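Local coordinates for Glyoxalase/Bleomycin resistance protein/dioxygenase domain (Frankia sp., PDB 2RK0) that is of unknown function but belongs to the glyoxalase/bleomycin resistance protein/dioxygenase superfamily, whose members bind or chemically transform small molecules, often with a metal ion, at residues D28-F42 and G45-D59. Numbering follows the deposited sequence.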
ATOM      1  N   ASP A  28       2.582 -16.270  -3.957  1.00 21.92           N
ATOM      2  CA  ASP A  28       2.684 -16.652  -5.362  1.00 22.98           C
ATOM      3  C   ASP A  28       3.049 -15.454  -6.210  1.00 21.88           C
ATOM      4  O   ASP A  28       2.656 -15.353  -7.371  1.00 19.62           O
ATOM      5  CB  ASP A  28       1.372 -17.246  -5.876  1.00 26.74           C
ATOM      6  CG  ASP A  28       1.073 -18.591  -5.261  1.00 28.42           C
ATOM      7  OD1 ASP A  28       1.999 -19.425  -5.225  1.00 28.53           O
ATOM      8  OD2 ASP A  28      -0.077 -18.803  -4.826  1.00 32.29           O
ATOM      9  N   TRP A  29       3.783 -14.529  -5.606  1.00 21.53           N
ATOM     10  CA  TRP A  29       4.262 -13.347  -6.310  1.00 21.28           C
ATOM     11  C   TRP A  29       5.160 -13.912  -7.401  1.00 21.18           C
ATOM     12  O   TRP A  29       5.928 -14.829  -7.142  1.00 19.50           O
ATOM     13  CB  TRP A  29       5.100 -12.498  -5.351  1.00 20.95           C
ATOM     14  CG  TRP A  29       5.788 -11.300  -5.951  1.00 21.45           C
ATOM     15  CD1 TRP A  29       5.231 -10.079  -6.223  1.00 20.58           C
ATOM     16  CD2 TRP A  29       7.187 -11.173  -6.239  1.00 21.09           C
ATOM     17  NE1 TRP A  29       6.198  -9.201  -6.647  1.00 20.47           N
ATOM     18  CE2 TRP A  29       7.406  -9.843  -6.665  1.00 20.50           C
ATOM     19  CE3 TRP A  29       8.275 -12.051  -6.171  1.00 21.49           C
ATOM     20  CZ2 TRP A  29       8.678  -9.369  -7.019  1.00 20.92           C
ATOM     21  CZ3 TRP A  29       9.537 -11.580  -6.522  1.00 22.01           C
ATOM     22  CH2 TRP A  29       9.725 -10.247  -6.941  1.00 21.91           C
ATOM     23  N   LYS A  30       5.060 -13.383  -8.615  1.00 24.78           N
ATOM     24  CA  LYS A  30       5.905 -13.858  -9.703  1.00 25.58           C
ATOM     25  C   LYS A  30       6.779 -12.728 -10.218  1.00 25.92           C
ATOM     26  O   LYS A  30       6.279 -11.732 -10.734  1.00 25.09           O
ATOM     27  CB  LYS A  30       5.071 -14.401 -10.861  1.00 27.77           C
ATOM     28  CG  LYS A  30       5.934 -14.822 -12.051  1.00 29.52           C
ATOM     29  CD  LYS A  30       5.105 -15.230 -13.254  1.00 33.57           C
ATOM     30  CE  LYS A  30       6.006 -15.561 -14.444  1.00 35.17           C
ATOM     31  NZ  LYS A  30       5.236 -15.895 -15.674  1.00 36.45           N
ATOM     32  N   GLU A  31       8.088 -12.899 -10.089  1.00 26.27           N
ATOM     33  CA  GLU A  31       9.046 -11.897 -10.531  1.00 26.72           C
ATOM     34  C   GLU A  31       9.055 -11.785 -12.054  1.00 27.65           C
ATOM     35  O   GLU A  31       9.175 -12.792 -12.750  1.00 24.89           O
ATOM     36  CB  GLU A  31      10.443 -12.273 -10.037  1.00 26.54           C
ATOM     37  CG  GLU A  31      11.498 -11.209 -10.261  1.00 29.72           C
ATOM     38  CD  GLU A  31      12.901 -11.681  -9.890  1.00 32.51           C
ATOM     39  OE1 GLU A  31      13.079 -12.223  -8.778  1.00 32.64           O
ATOM     40  OE2 GLU A  31      13.823 -11.501 -10.712  1.00 32.67           O
ATOM     41  N   LEU A  32       8.925 -10.564 -12.566  1.00 27.98           N
ATOM     42  CA  LEU A  32       8.941 -10.344 -14.008  1.00 30.27           C
ATOM     43  C   LEU A  32      10.273  -9.763 -14.465  1.00 31.55           C
ATOM     44  O   LEU A  32      10.689  -9.964 -15.604  1.00 30.46           O
ATOM     45  CB  LEU A  32       7.809  -9.403 -14.427  1.00 31.84           C
ATOM     46  CG  LEU A  32       6.371  -9.886 -14.223  1.00 34.02           C
ATOM     47  CD1 LEU A  32       5.432  -8.955 -14.963  1.00 36.77           C
ATOM     48  CD2 LEU A  32       6.213 -11.307 -14.743  1.00 35.42           C
ATOM     49  N   VAL A  33      10.940  -9.041 -13.574  1.00 32.00           N
ATOM     50  CA  VAL A  33      12.223  -8.443 -13.909  1.00 33.03           C
ATOM     51  C   VAL A  33      12.836  -7.777 -12.694  1.00 33.49           C
ATOM     52  O   VAL A  33      12.136  -7.163 -11.894  1.00 31.74           O
ATOM     53  CB  VAL A  33      12.079  -7.385 -15.031  1.00 33.94           C
ATOM     54  CG1 VAL A  33      11.108  -6.287 -14.604  1.00 33.28           C
ATOM     55  CG2 VAL A  33      13.439  -6.790 -15.357  1.00 34.92           C
ATOM     56  N   ARG A  34      14.146  -7.923 -12.541  1.00 34.42           N
ATOM     57  CA  ARG A  34      14.822  -7.288 -11.430  1.00 36.10           C
ATOM     58  C   ARG A  34      15.941  -6.449 -12.010  1.00 37.04           C
ATOM     59  O   ARG A  34      16.557  -6.818 -13.013  1.00 38.25           O
ATOM     60  CB  ARG A  34      15.367  -8.314 -10.435  1.00 37.10           C
ATOM     61  CG  ARG A  34      16.467  -9.210 -10.951  1.00 39.51           C
ATOM     62  CD  ARG A  34      17.137  -9.885  -9.773  1.00 40.20           C
ATOM     63  NE  ARG A  34      16.177 -10.630  -8.963  1.00 41.21           N
ATOM     64  CZ  ARG A  34      16.417 -11.065  -7.730  1.00 42.08           C
ATOM     65  NH1 ARG A  34      17.590 -10.821  -7.155  1.00 39.52           N
ATOM     66  NH2 ARG A  34      15.491 -11.753  -7.077  1.00 41.21           N
ATOM     67  N   GLY A  35      16.195  -5.307 -11.392  1.00 35.41           N
ATOM     68  CA  GLY A  35      17.232  -4.453 -11.910  1.00 36.59           C
ATOM     69  C   GLY A  35      17.954  -3.632 -10.874  1.00 37.68           C
ATOM     70  O   GLY A  35      17.896  -3.893  -9.669  1.00 36.38           O
ATOM     71  N   ARG A  36      18.633  -2.611 -11.371  1.00 38.03           N
ATOM     72  CA  ARG A  36      19.407  -1.722 -10.537  1.00 38.91           C
ATOM     73  C   ARG A  36      18.957  -0.292 -10.785  1.00 39.35           C
ATOM     74  O   ARG A  36      18.718   0.110 -11.924  1.00 39.53           O
ATOM     75  CB  ARG A  36      20.887  -1.893 -10.884  1.00 38.94           C
ATOM     76  CG  ARG A  36      21.828  -0.991 -10.136  1.00 39.50           C
ATOM     77  CD  ARG A  36      21.836  -1.294  -8.655  1.00 40.08           C
ATOM     78  NE  ARG A  36      22.619  -0.291  -7.949  1.00 39.12           N
ATOM     79  CZ  ARG A  36      22.717  -0.202  -6.630  1.00 38.92           C
ATOM     80  NH1 ARG A  36      22.076  -1.062  -5.849  1.00 37.95           N
ATOM     81  NH2 ARG A  36      23.460   0.753  -6.092  1.00 38.78           N
ATOM     82  N   GLY A  37      18.807   0.463  -9.705  1.00 38.90           N
ATOM     83  CA  GLY A  37      18.413   1.851  -9.822  1.00 38.04           C
ATOM     84  C   GLY A  37      19.625   2.663  -9.423  1.00 37.85           C
ATOM     85  O   GLY A  37      20.729   2.121  -9.342  1.00 37.84           O
ATOM     86  N   ASP A  38      19.437   3.951  -9.171  1.00 37.36           N
ATOM     87  CA  ASP A  38      20.545   4.805  -8.765  1.00 36.60           C
ATOM     88  C   ASP A  38      21.165   4.310  -7.454  1.00 34.97           C
ATOM     89  O   ASP A  38      22.352   3.985  -7.399  1.00 33.55           O
ATOM     90  CB  ASP A  38      20.055   6.249  -8.599  1.00 38.65           C
ATOM     91  CG  ASP A  38      21.102   7.156  -7.970  1.00 40.98           C
ATOM     92  OD1 ASP A  38      22.261   7.147  -8.435  1.00 40.83           O
ATOM     93  OD2 ASP A  38      20.755   7.881  -7.012  1.00 43.19           O
ATOM     94  N   THR A  39      20.355   4.246  -6.402  1.00 32.54           N
ATOM     95  CA  THR A  39      20.828   3.799  -5.097  1.00 30.70           C
ATOM     96  C   THR A  39      20.059   2.579  -4.595  1.00 30.97           C
ATOM     97  O   THR A  39      20.079   2.276  -3.399  1.00 29.82           O
ATOM     98  CB  THR A  39      20.665   4.901  -4.058  1.00 30.91           C
ATOM     99  OG1 THR A  39      19.283   5.272  -3.987  1.00 27.46           O
ATOM    100  CG2 THR A  39      21.502   6.114  -4.429  1.00 30.00           C
ATOM    101  N   THR A  40      19.390   1.881  -5.505  1.00 29.15           N
ATOM    102  CA  THR A  40      18.603   0.715  -5.119  1.00 28.78           C
ATOM    103  C   THR A  40      18.688  -0.455  -6.091  1.00 29.27           C
ATOM    104  O   THR A  40      19.148  -0.314  -7.223  1.00 29.38           O
ATOM    105  CB  THR A  40      17.102   1.066  -5.009  1.00 28.59           C
ATOM    106  OG1 THR A  40      16.645   1.582  -6.270  1.00 26.48           O
ATOM    107  CG2 THR A  40      16.857   2.098  -3.911  1.00 27.17           C
ATOM    108  N   SER A  41      18.235  -1.609  -5.610  1.00 29.12           N
ATOM    109  CA  SER A  41      18.142  -2.836  -6.392  1.00 29.21           C
ATOM    110  C   SER A  41      16.644  -3.109  -6.307  1.00 28.35           C
ATOM    111  O   SER A  41      16.041  -2.904  -5.255  1.00 28.36           O
ATOM    112  CB  SER A  41      18.900  -3.990  -5.729  1.00 28.77           C
ATOM    113  OG  SER A  41      20.293  -3.738  -5.676  1.00 34.71           O
ATOM    114  N   PHE A  42      16.035  -3.554  -7.397  1.00 27.96           N
ATOM    115  CA  PHE A  42      14.606  -3.807  -7.365  1.00 27.87           C
ATOM    116  C   PHE A  42      14.226  -5.083  -8.097  1.00 26.98           C
ATOM    117  O   PHE A  42      14.996  -5.618  -8.901  1.00 27.62           O
ATOM    118  CB  PHE A  42      13.861  -2.624  -7.985  1.00 29.39           C
ATOM    119  CG  PHE A  42      13.983  -2.559  -9.478  1.00 32.35           C
ATOM    120  CD1 PHE A  42      13.188  -3.365 -10.288  1.00 33.50           C
ATOM    121  CD2 PHE A  42      14.924  -1.727 -10.077  1.00 33.54           C
ATOM    122  CE1 PHE A  42      13.325  -3.347 -11.674  1.00 35.89           C
ATOM    123  CE2 PHE A  42      15.073  -1.699 -11.466  1.00 34.95           C
ATOM    124  CZ  PHE A  42      14.272  -2.513 -12.266  1.00 35.16           C
ATOM    125  N   GLY A  45       7.319  -7.762  -9.583  1.00 21.52           N
ATOM    126  CA  GLY A  45       6.569  -8.984  -9.788  1.00 22.29           C
ATOM    127  C   GLY A  45       5.079  -8.716  -9.714  1.00 22.11           C
ATOM    128  O   GLY A  45       4.654  -7.608  -9.379  1.00 19.86           O
ATOM    129  N   VAL A  46       4.278  -9.726 -10.034  1.00 21.71           N
ATOM    130  CA  VAL A  46       2.832  -9.573  -9.977  1.00 22.49           C
ATOM    131  C   VAL A  46       2.235 -10.698  -9.157  1.00 22.67           C
ATOM    132  O   VAL A  46       2.748 -11.819  -9.152  1.00 21.92           O
ATOM    133  CB  VAL A  46       2.201  -9.598 -11.384  1.00 24.78           C
ATOM    134  CG1 VAL A  46       0.720  -9.290 -11.284  1.00 25.04           C
ATOM    135  CG2 VAL A  46       2.890  -8.587 -12.285  1.00 26.11           C
ATOM    136  N   LEU A  47       1.153 -10.393  -8.453  1.00 23.04           N
ATOM    137  CA  LEU A  47       0.472 -11.380  -7.626  1.00 24.62           C
ATOM    138  C   LEU A  47      -0.720 -11.946  -8.373  1.00 26.34           C
ATOM    139  O   LEU A  47      -1.177 -11.371  -9.360  1.00 27.62           O
ATOM    140  CB  LEU A  47      -0.069 -10.733  -6.349  1.00 23.84           C
ATOM    141  CG  LEU A  47       0.858  -9.984  -5.397  1.00 24.63           C
ATOM    142  CD1 LEU A  47       0.007  -9.344  -4.325  1.00 26.15           C
ATOM    143  CD2 LEU A  47       1.876 -10.925  -4.784  1.00 25.57           C
ATOM    144  N   PRO A  48      -1.223 -13.104  -7.930  1.00 27.65           N
ATOM    145  CA  PRO A  48      -2.389 -13.645  -8.624  1.00 28.96           C
ATOM    146  C   PRO A  48      -3.444 -12.546  -8.449  1.00 31.42           C
ATOM    147  O   PRO A  48      -3.483 -11.882  -7.406  1.00 31.55           O
ATOM    148  CB  PRO A  48      -2.713 -14.891  -7.815  1.00 28.88           C
ATOM    149  CG  PRO A  48      -1.336 -15.368  -7.396  1.00 28.66           C
ATOM    150  CD  PRO A  48      -0.654 -14.083  -6.983  1.00 26.43           C
ATOM    151  N   GLY A  49      -4.280 -12.335  -9.458  1.00 30.99           N
ATOM    152  CA  GLY A  49      -5.282 -11.294  -9.355  1.00 31.41           C
ATOM    153  C   GLY A  49      -4.830 -10.044 -10.082  1.00 30.89           C
ATOM    154  O   GLY A  49      -5.638  -9.165 -10.370  1.00 32.76           O
ATOM    155  N   GLY A  50      -3.531  -9.947 -10.363  1.00 30.01           N
ATOM    156  CA  GLY A  50      -3.020  -8.800 -11.102  1.00 28.81           C
ATOM    157  C   GLY A  50      -2.246  -7.692 -10.397  1.00 28.33           C
ATOM    158  O   GLY A  50      -1.603  -6.882 -11.070  1.00 26.72           O
ATOM    159  N   LEU A  51      -2.287  -7.636  -9.069  1.00 26.10           N
ATOM    160  CA  LEU A  51      -1.573  -6.574  -8.355  1.00 25.40           C
ATOM    161  C   LEU A  51      -0.063  -6.630  -8.524  1.00 23.55           C
ATOM    162  O   LEU A  51       0.566  -7.662  -8.281  1.00 23.19           O
ATOM    163  CB  LEU A  51      -1.898  -6.593  -6.857  1.00 26.08           C
ATOM    164  CG  LEU A  51      -1.141  -5.525  -6.052  1.00 27.95           C
ATOM    165  CD1 LEU A  51      -1.490  -4.133  -6.558  1.00 26.13           C
ATOM    166  CD2 LEU A  51      -1.481  -5.651  -4.582  1.00 27.16           C
ATOM    167  N   SER A  52       0.510  -5.509  -8.947  1.00 23.43           N
ATOM    168  CA  SER A  52       1.950  -5.406  -9.134  1.00 23.31           C
ATOM    169  C   SER A  52       2.611  -4.944  -7.847  1.00 22.31           C
ATOM    170  O   SER A  52       2.185  -3.966  -7.235  1.00 21.38           O
ATOM    171  CB  SER A  52       2.301  -4.404 -10.243  1.00 23.74           C
ATOM    172  OG  SER A  52       2.368  -5.022 -11.515  1.00 28.31           O
ATOM    173  N   ILE A  53       3.652  -5.659  -7.445  1.00 21.19           N
ATOM    174  CA  ILE A  53       4.399  -5.305  -6.253  1.00 21.16           C
ATOM    175  C   ILE A  53       5.877  -5.251  -6.594  1.00 20.63           C
ATOM    176  O   ILE A  53       6.450  -6.217  -7.111  1.00 19.51           O
ATOM    177  CB  ILE A  53       4.205  -6.322  -5.116  1.00 21.34           C
ATOM    178  CG1 ILE A  53       2.760  -6.284  -4.632  1.00 21.07           C
ATOM    179  CG2 ILE A  53       5.152  -5.994  -3.959  1.00 20.86           C
ATOM    180  CD1 ILE A  53       2.480  -7.243  -3.521  1.00 26.78           C
ATOM    181  N   VAL A  54       6.490  -4.110  -6.308  1.00 18.82           N
ATOM    182  CA  VAL A  54       7.904  -3.938  -6.571  1.00 19.74           C
ATOM    183  C   VAL A  54       8.630  -3.963  -5.233  1.00 19.35           C
ATOM    184  O   VAL A  54       8.260  -3.243  -4.308  1.00 17.95           O
ATOM    185  CB  VAL A  54       8.192  -2.593  -7.275  1.00 19.72           C
ATOM    186  CG1 VAL A  54       9.674  -2.497  -7.618  1.00 19.77           C
ATOM    187  CG2 VAL A  54       7.330  -2.466  -8.544  1.00 19.09           C
ATOM    188  N   LEU A  55       9.638  -4.825  -5.129  1.00 18.92           N
ATOM    189  CA  LEU A  55      10.440  -4.942  -3.916  1.00 18.94           C
ATOM    190  C   LEU A  55      11.680  -4.101  -4.176  1.00 20.90           C
ATOM    191  O   LEU A  55      12.298  -4.206  -5.235  1.00 19.55           O
ATOM    192  CB  LEU A  55      10.814  -6.405  -3.664  1.00 18.99           C
ATOM    193  CG  LEU A  55       9.607  -7.350  -3.570  1.00 19.51           C
ATOM    194  CD1 LEU A  55      10.050  -8.788  -3.332  1.00 18.63           C
ATOM    195  CD2 LEU A  55       8.707  -6.891  -2.444  1.00 19.12           C
ATOM    196  N   ARG A  56      12.051  -3.263  -3.216  1.00 21.67           N
ATOM    197  CA  ARG A  56      13.200  -2.395  -3.420  1.00 23.20           C
ATOM    198  C   ARG A  56      14.169  -2.342  -2.236  1.00 23.19           C
ATOM    199  O   ARG A  56      13.781  -2.042  -1.106  1.00 20.35           O
ATOM    200  CB  ARG A  56      12.687  -0.993  -3.760  1.00 25.71           C
ATOM    201  CG  ARG A  56      13.729  -0.038  -4.300  1.00 31.78           C
ATOM    202  CD  ARG A  56      13.056   1.204  -4.874  1.00 34.29           C
ATOM    203  NE  ARG A  56      12.296   0.901  -6.084  1.00 36.67           N
ATOM    204  CZ  ARG A  56      12.821   0.863  -7.307  1.00 38.57           C
ATOM    205  NH1 ARG A  56      14.111   1.116  -7.491  1.00 40.50           N
ATOM    206  NH2 ARG A  56      12.062   0.565  -8.348  1.00 37.35           N
ATOM    207  N   GLU A  57      15.434  -2.639  -2.511  1.00 23.19           N
ATOM    208  CA  GLU A  57      16.461  -2.603  -1.479  1.00 24.93           C
ATOM    209  C   GLU A  57      17.317  -1.363  -1.700  1.00 25.45           C
ATOM    210  O   GLU A  57      17.883  -1.184  -2.775  1.00 26.08           O
ATOM    211  CB  GLU A  57      17.351  -3.839  -1.546  1.00 24.61           C
ATOM    212  CG  GLU A  57      18.252  -3.992  -0.330  1.00 28.57           C
ATOM    213  CD  GLU A  57      19.281  -5.097  -0.491  1.00 30.02           C
ATOM    214  OE1 GLU A  57      18.952  -6.137  -1.103  1.00 30.21           O
ATOM    215  OE2 GLU A  57      20.413  -4.930   0.009  1.00 31.22           O
ATOM    216  N   HIS A  58      17.401  -0.514  -0.677  1.00 23.70           N
ATOM    217  CA  HIS A  58      18.186   0.714  -0.729  1.00 24.78           C
ATOM    218  C   HIS A  58      19.612   0.454  -0.235  1.00 24.86           C
ATOM    219  O   HIS A  58      19.806  -0.114   0.839  1.00 23.02           O
ATOM    220  CB  HIS A  58      17.514   1.784   0.139  1.00 24.03           C
ATOM    221  CG  HIS A  58      16.178   2.229  -0.377  1.00 24.90           C
ATOM    222  ND1 HIS A  58      16.006   3.403  -1.079  1.00 23.90           N
ATOM    223  CD2 HIS A  58      14.962   1.638  -0.328  1.00 24.28           C
ATOM    224  CE1 HIS A  58      14.741   3.515  -1.440  1.00 22.93           C
ATOM    225  NE2 HIS A  58      14.086   2.459  -0.997  1.00 24.73           N
ATOM    226  N   ASP A  59      20.613   0.859  -1.016  1.00 26.98           N
ATOM    227  CA  ASP A  59      22.000   0.632  -0.608  1.00 28.51           C
ATOM    228  C   ASP A  59      22.247   1.188   0.785  1.00 29.31           C
ATOM    229  O   ASP A  59      23.004   0.612   1.561  1.00 31.49           O
ATOM    230  CB  ASP A  59      22.979   1.300  -1.568  1.00 29.72           C
ATOM    231  CG  ASP A  59      22.773   0.886  -3.006  1.00 31.50           C
ATOM    232  OD1 ASP A  59      22.334  -0.257  -3.253  1.00 31.28           O
ATOM    233  OD2 ASP A  59      23.074   1.717  -3.887  1.00 30.17           O
TER
HETATM  234  O   HOH W   1      18.173   5.016  -1.659  1.00 26.11           O
HETATM  235  O   HOH W   2      20.111  -6.381  -4.024  1.00 38.33           O
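Three antiparallel strands, 30-36, 40-46 and 52-58, make two successive hairpins in one four-stranded sheet of a glyoxalase-type fold, with strand 6-12 running parallel beside 52-58. Trp29, just before the first of them, has CG anti to its backbone N (chi1 174°), and its indole reaches across Gly45, where NE1 lies 3.2 Å from CA, to the third strand. There NE1 donates nearly in the ring plane to Ile53 O (3.0 Å), which also accepts from Gly45 N on the other face of the carbonyl plane. Leu55 CD1 covers one face of the six-membered ring in a CH-pi contact, while Leu47 CD2 meets the indole edge. Helix 16-27 adds Cys20 and Tyr23 to this packing. At the far end, the guanidinium of Arg36 and the carboxylate of Asp59 are nearly coplanar (16° apart) in a salt bridge, Arg36 NH1 meeting the syn lone pair of Asp59 OD1 at 2.7 Å; the NH2 to OD2 approach is implausibly short, leaving that prong's geometry doubtful. NH1 also donates to Ser41 OG. On the sheet face carrying Thr40, Phe42, Arg56 and His58, Arg56 NH1 donates to Thr40 OG1 (2.9 Å) while Phe42 CB covers one guanidinium face. His58 NE2 is hydrogen-bonded to Asp74 OD1 of the second subunit, and Thr40 CG2 sits over the imidazole face, 3.5 Å from its centroid.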